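Local coordinates for protein P47 (Clostridium botulinum, PDB 6EKT), which may form part of a progenitor toxin complex that protects botulinum neurotoxin type A2 during its passage through the host gut, at residues A[71-83]-A[190-202]. Residues are numbered along the deposited sequence; the frame is centred on the assembly and turned at random.
Sequences WEIINGGSSNFLR and NPKQFKFVYYSPT
A connection between two antiparallel beta strands meets the outermost strand of another sheet here, in a protein of the tubular lipid-binding (TULIP) superfamily. Tyr-198 of strand 193-199 is the central side chain. Its ring lies against the 71-83 hairpin. Ile-73, Gly-77 and Leu-82 approach from the same side of the ring plane, each obliquely, and Asn-75 meets the edge. The phenol OH gives a very short hydrogen bond to Asn-75 OD1, 2.5 Å long. This oxygen sits at the ring edge, in the plane of the phenol, while the amide plane is turned 59° from it. Asn-75 ND2 bonds to the backbone O of Asp-206, so both ends of the amide are held.

Further along, the backbone N of Tyr-198 donates to Ser-79 O at 3.1 Å. The N-H points nearly straight at the oxygen, at 162°. Ser-79 belongs to the type II' turn from Ser-78 to Phe-81, closed by a bond from Phe-81 N to Ser-78 O. Tyr-198 is thus tied to the hairpin by both its backbone and its hydroxyl.

Leu-82 CD2 joins the two aromatic rings. It packs 3.4 Å from CD2 of Tyr-198 and 3.7 Å from CZ of Phe-196. Near the hydroxyl end, Ile-73 CG2 lies 3.9 Å from Tyr-198 CE2. With CG anti to the backbone N (chi1 164°), the Phe-196 ring is carried to the turn, where Phe-196 CD2 lies 3.7 Å from Asn-80 CA. The amide oxygen of Asn-80 bonds instead to Lys-112.

Phe-196 also touches Leu-113 of strand 108-118, the next strand beyond 81-88 in the hairpin's sheet. Helix 35-49 contributes Val-38 against Ile-73 and Lys-35 against Tyr-198. On its other side, strand 193-199 pairs with strand 208-214 in its own antiparallel sheet.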
loop_
_atom_site.group_PDB
_atom_site.type_symbol
_atom_site.label_atom_id
_atom_site.label_comp_id
_atom_site.label_asym_id
_atom_site.label_seq_id
_atom_site.Cartn_x
_atom_site.Cartn_y
_atom_site.Cartn_z
ATOM N N TRP A 71 -7.264 -11.794 -25.132
ATOM C CA TRP A 71 -7.314 -12.468 -23.820
ATOM C C TRP A 71 -7.868 -11.426 -22.861
ATOM O O TRP A 71 -7.455 -10.263 -22.912
ATOM C CB TRP A 71 -5.938 -12.923 -23.329
ATOM C CG TRP A 71 -5.338 -14.137 -23.981
ATOM C CD1 TRP A 71 -5.701 -14.724 -25.175
ATOM C CD2 TRP A 71 -4.216 -14.880 -23.502
ATOM N NE1 TRP A 71 -4.894 -15.807 -25.442
ATOM C CE2 TRP A 71 -3.965 -15.918 -24.442
ATOM C CE3 TRP A 71 -3.398 -14.779 -22.361
ATOM C CZ2 TRP A 71 -2.937 -16.854 -24.271
ATOM C CZ3 TRP A 71 -2.365 -15.699 -22.198
ATOM C CH2 TRP A 71 -2.149 -16.733 -23.148
ATOM N N GLU A 72 -8.808 -11.818 -22.005
ATOM C CA GLU A 72 -9.476 -10.881 -21.097
ATOM C C GLU A 72 -9.654 -11.505 -19.724
ATOM O O GLU A 72 -10.215 -12.601 -19.608
ATOM C CB GLU A 72 -10.843 -10.462 -21.655
ATOM C CG GLU A 72 -11.663 -9.567 -20.723
ATOM C CD GLU A 72 -13.142 -9.450 -21.098
ATOM O OE1 GLU A 72 -13.603 -10.145 -22.028
ATOM O OE2 GLU A 72 -13.860 -8.649 -20.457
ATOM N N ILE A 73 -9.176 -10.802 -18.701
ATOM C CA ILE A 73 -9.331 -11.201 -17.302
ATOM C C ILE A 73 -10.783 -11.004 -16.904
ATOM O O ILE A 73 -11.394 -10.008 -17.269
ATOM C CB ILE A 73 -8.426 -10.362 -16.353
ATOM C CG1 ILE A 73 -6.958 -10.458 -16.787
ATOM C CG2 ILE A 73 -8.602 -10.780 -14.878
ATOM C CD1 ILE A 73 -6.103 -9.315 -16.272
ATOM N N ILE A 74 -11.324 -11.977 -16.172
ATOM C CA ILE A 74 -12.676 -11.909 -15.617
ATOM C C ILE A 74 -12.617 -12.291 -14.135
ATOM O O ILE A 74 -11.591 -12.796 -13.666
ATOM C CB ILE A 74 -13.688 -12.803 -16.415
ATOM C CG1 ILE A 74 -13.309 -14.300 -16.368
ATOM C CG2 ILE A 74 -13.826 -12.297 -17.855
ATOM C CD1 ILE A 74 -14.312 -15.239 -17.031
ATOM N N ASN A 75 -13.707 -12.072 -13.404
ATOM C CA ASN A 75 -13.729 -12.397 -11.976
ATOM C C ASN A 75 -13.821 -13.896 -11.724
ATOM O O ASN A 75 -14.043 -14.672 -12.652
ATOM C CB ASN A 75 -14.846 -11.630 -11.245
ATOM C CG ASN A 75 -14.506 -10.158 -11.054
ATOM O OD1 ASN A 75 -13.337 -9.783 -10.927
ATOM N ND2 ASN A 75 -15.529 -9.317 -11.034
ATOM N N GLY A 76 -13.617 -14.291 -10.470
ATOM C CA GLY A 76 -13.840 -15.669 -10.055
ATOM C C GLY A 76 -12.538 -16.397 -9.836
ATOM O O GLY A 76 -12.515 -17.485 -9.256
ATOM N N GLY A 77 -11.454 -15.784 -10.311
ATOM C CA GLY A 77 -10.102 -16.253 -10.060
ATOM C C GLY A 77 -9.860 -16.474 -8.580
ATOM O O GLY A 77 -10.126 -15.601 -7.743
ATOM N N SER A 78 -9.352 -17.633 -8.300
ATOM C CA SER A 78 -9.072 -18.035 -6.988
ATOM C C SER A 78 -7.653 -17.705 -6.693
ATOM O O SER A 78 -6.794 -17.937 -7.524
ATOM C CB SER A 78 -9.205 -19.543 -6.927
ATOM O OG SER A 78 -8.543 -20.179 -8.008
ATOM N N SER A 79 -7.417 -17.157 -5.519
ATOM C CA SER A 79 -6.075 -16.904 -5.039
ATOM C C SER A 79 -5.066 -16.316 -6.016
ATOM O O SER A 79 -5.245 -15.201 -6.437
ATOM C CB SER A 79 -5.514 -18.169 -4.368
ATOM O OG SER A 79 -5.152 -19.156 -5.273
ATOM N N ASN A 80 -4.060 -17.113 -6.366
ATOM C CA ASN A 80 -2.998 -16.716 -7.231
ATOM C C ASN A 80 -3.165 -17.079 -8.696
ATOM O O ASN A 80 -2.233 -17.187 -9.378
ATOM C CB ASN A 80 -1.661 -17.193 -6.710
ATOM C CG ASN A 80 -1.663 -18.646 -6.369
ATOM O OD1 ASN A 80 -2.097 -19.438 -7.134
ATOM N ND2 ASN A 80 -1.149 -18.991 -5.217
ATOM N N PHE A 81 -4.379 -17.324 -9.111
ATOM C CA PHE A 81 -4.730 -17.516 -10.525
ATOM C C PHE A 81 -5.489 -16.299 -11.023
ATOM O O PHE A 81 -6.264 -15.688 -10.275
ATOM C CB PHE A 81 -5.669 -18.729 -10.704
ATOM C CG PHE A 81 -5.007 -20.061 -10.537
ATOM C CD1 PHE A 81 -4.939 -20.669 -9.272
ATOM C CD2 PHE A 81 -4.488 -20.740 -11.647
ATOM C CE1 PHE A 81 -4.348 -21.919 -9.125
ATOM C CE2 PHE A 81 -3.884 -21.982 -11.500
ATOM C CZ PHE A 81 -3.815 -22.570 -10.234
ATOM N N LEU A 82 -5.305 -15.973 -12.300
ATOM C CA LEU A 82 -6.256 -15.122 -12.997
ATOM C C LEU A 82 -7.185 -15.983 -13.831
ATOM O O LEU A 82 -6.718 -16.884 -14.536
ATOM C CB LEU A 82 -5.547 -14.145 -13.944
ATOM C CG LEU A 82 -4.773 -12.957 -13.413
ATOM C CD1 LEU A 82 -4.247 -12.173 -14.603
ATOM C CD2 LEU A 82 -5.625 -12.056 -12.527
ATOM N N ARG A 83 -8.484 -15.703 -13.756
ATOM C CA ARG A 83 -9.447 -16.301 -14.690
ATOM C C ARG A 83 -9.520 -15.459 -15.968
ATOM O O ARG A 83 -9.637 -14.236 -15.891
ATOM C CB ARG A 83 -10.825 -16.446 -14.053
ATOM C CG ARG A 83 -11.710 -17.406 -14.843
ATOM C CD ARG A 83 -13.024 -17.665 -14.154
ATOM N NE ARG A 83 -12.911 -18.510 -12.956
ATOM C CZ ARG A 83 -13.951 -18.854 -12.195
ATOM N NH1 ARG A 83 -15.176 -18.433 -12.495
ATOM N NH2 ARG A 83 -13.774 -19.611 -11.125
ATOM N N ASN A 190 11.378 -1.106 0.298
ATOM C CA ASN A 190 11.974 -2.278 -0.384
ATOM C C ASN A 190 11.403 -3.606 0.111
ATOM O O ASN A 190 11.489 -3.926 1.303
ATOM C CB ASN A 190 13.499 -2.309 -0.284
ATOM C CG ASN A 190 14.180 -1.204 -1.081
ATOM O OD1 ASN A 190 13.576 -0.524 -1.929
ATOM N ND2 ASN A 190 15.462 -1.012 -0.794
ATOM N N PRO A 191 10.789 -4.377 -0.801
ATOM C CA PRO A 191 10.080 -5.584 -0.380
ATOM C C PRO A 191 11.032 -6.776 -0.284
ATOM O O PRO A 191 11.940 -6.937 -1.113
ATOM C CB PRO A 191 9.059 -5.786 -1.490
ATOM C CG PRO A 191 9.747 -5.239 -2.707
ATOM C CD PRO A 191 10.574 -4.074 -2.225
ATOM N N LYS A 192 10.821 -7.605 0.728
ATOM C CA LYS A 192 11.672 -8.766 0.934
ATOM C C LYS A 192 10.906 -10.010 0.501
ATOM O O LYS A 192 11.483 -10.925 -0.058
ATOM C CB LYS A 192 12.099 -8.856 2.398
ATOM C CG LYS A 192 13.111 -7.788 2.837
ATOM C CD LYS A 192 14.500 -8.048 2.263
ATOM C CE LYS A 192 15.516 -6.997 2.704
ATOM N NZ LYS A 192 15.325 -5.670 2.025
ATOM N N GLN A 193 9.602 -10.010 0.758
ATOM C CA GLN A 193 8.702 -11.129 0.458
ATOM C C GLN A 193 7.368 -10.600 -0.067
ATOM O O GLN A 193 6.903 -9.538 0.356
ATOM C CB GLN A 193 8.468 -11.974 1.711
ATOM C CG GLN A 193 9.738 -12.558 2.338
ATOM C CD GLN A 193 9.450 -13.248 3.657
ATOM O OE1 GLN A 193 9.123 -14.432 3.681
ATOM N NE2 GLN A 193 9.555 -12.505 4.762
ATOM N N PHE A 194 6.751 -11.330 -0.993
ATOM C CA PHE A 194 5.588 -10.800 -1.697
ATOM C C PHE A 194 4.738 -11.919 -2.289
ATOM O O PHE A 194 5.256 -12.990 -2.619
ATOM C CB PHE A 194 5.999 -9.764 -2.775
ATOM C CG PHE A 194 7.347 -10.031 -3.402
ATOM C CD1 PHE A 194 7.465 -10.887 -4.496
ATOM C CD2 PHE A 194 8.511 -9.429 -2.894
ATOM C CE1 PHE A 194 8.711 -11.132 -5.079
ATOM C CE2 PHE A 194 9.761 -9.677 -3.471
ATOM C CZ PHE A 194 9.862 -10.532 -4.562
ATOM N N LYS A 195 3.441 -11.646 -2.392
ATOM C CA LYS A 195 2.426 -12.588 -2.861
ATOM C C LYS A 195 1.462 -11.857 -3.786
ATOM O O LYS A 195 1.135 -10.693 -3.546
ATOM C CB LYS A 195 1.621 -13.102 -1.663
ATOM C CG LYS A 195 1.067 -14.515 -1.841
ATOM C CD LYS A 195 -0.017 -14.882 -0.821
ATOM C CE LYS A 195 0.499 -14.747 0.607
ATOM N NZ LYS A 195 -0.211 -15.539 1.656
ATOM N N PHE A 196 0.980 -12.550 -4.817
ATOM C CA PHE A 196 -0.131 -12.054 -5.643
ATOM C C PHE A 196 -1.483 -12.615 -5.185
ATOM O O PHE A 196 -1.589 -13.807 -4.867
ATOM C CB PHE A 196 0.084 -12.381 -7.144
ATOM C CG PHE A 196 -1.177 -12.251 -7.964
ATOM C CD1 PHE A 196 -1.702 -10.991 -8.265
ATOM C CD2 PHE A 196 -1.886 -13.391 -8.366
ATOM C CE1 PHE A 196 -2.897 -10.856 -8.980
ATOM C CE2 PHE A 196 -3.088 -13.266 -9.084
ATOM C CZ PHE A 196 -3.591 -11.996 -9.382
ATOM N N VAL A 197 -2.521 -11.770 -5.173
ATOM C CA VAL A 197 -3.879 -12.194 -4.804
ATOM C C VAL A 197 -4.876 -11.458 -5.678
ATOM O O VAL A 197 -4.763 -10.240 -5.820
ATOM C CB VAL A 197 -4.213 -11.849 -3.318
ATOM C CG1 VAL A 197 -5.570 -12.419 -2.912
ATOM C CG2 VAL A 197 -3.170 -12.421 -2.389
ATOM N N TYR A 198 -5.838 -12.191 -6.266
ATOM C CA TYR A 198 -6.939 -11.569 -7.023
ATOM C C TYR A 198 -8.120 -11.380 -6.100
ATOM O O TYR A 198 -8.398 -12.255 -5.302
ATOM C CB TYR A 198 -7.365 -12.434 -8.228
ATOM C CG TYR A 198 -8.351 -11.723 -9.141
ATOM C CD1 TYR A 198 -9.738 -11.802 -8.932
ATOM C CD2 TYR A 198 -7.891 -10.925 -10.187
ATOM C CE1 TYR A 198 -10.628 -11.121 -9.764
ATOM C CE2 TYR A 198 -8.769 -10.247 -11.014
ATOM C CZ TYR A 198 -10.127 -10.353 -10.807
ATOM O OH TYR A 198 -10.961 -9.651 -11.644
ATOM N N TYR A 199 -8.824 -10.254 -6.221
ATOM C CA TYR A 199 -9.935 -9.920 -5.325
ATOM C C TYR A 199 -11.159 -9.488 -6.114
ATOM O O TYR A 199 -11.038 -8.666 -7.026
ATOM C CB TYR A 199 -9.513 -8.782 -4.362
ATOM C CG TYR A 199 -10.607 -8.271 -3.435
ATOM C CD1 TYR A 199 -11.459 -7.225 -3.837
ATOM C CD2 TYR A 199 -10.782 -8.811 -2.149
ATOM C CE1 TYR A 199 -12.453 -6.736 -2.999
ATOM C CE2 TYR A 199 -11.790 -8.330 -1.302
ATOM C CZ TYR A 199 -12.620 -7.290 -1.733
ATOM O OH TYR A 199 -13.609 -6.789 -0.911
ATOM N N SER A 200 -12.330 -10.011 -5.730
ATOM C CA SER A 200 -13.629 -9.647 -6.332
ATOM C C SER A 200 -14.457 -8.738 -5.411
ATOM O O SER A 200 -14.919 -9.185 -4.359
ATOM C CB SER A 200 -14.428 -10.906 -6.698
ATOM O OG SER A 200 -13.723 -11.710 -7.644
ATOM N N PRO A 201 -14.641 -7.454 -5.791
ATOM C CA PRO A 201 -15.413 -6.506 -4.962
ATOM C C PRO A 201 -16.921 -6.746 -5.032
ATOM O O PRO A 201 -17.406 -7.353 -6.000
ATOM C CB PRO A 201 -15.051 -5.140 -5.552
ATOM C CG PRO A 201 -14.676 -5.434 -6.965
ATOM C CD PRO A 201 -14.038 -6.793 -6.963
ATOM N N THR A 202 -17.642 -6.281 -4.010
ATOM C CA THR A 202 -19.110 -6.475 -3.905
ATOM C C THR A 202 -19.921 -5.842 -5.047
ATOM O O THR A 202 -19.478 -4.886 -5.694
ATOM C CB THR A 202 -19.660 -5.950 -2.568
ATOM O OG1 THR A 202 -19.238 -4.591 -2.392
ATOM C CG2 THR A 202 -19.152 -6.796 -1.395
#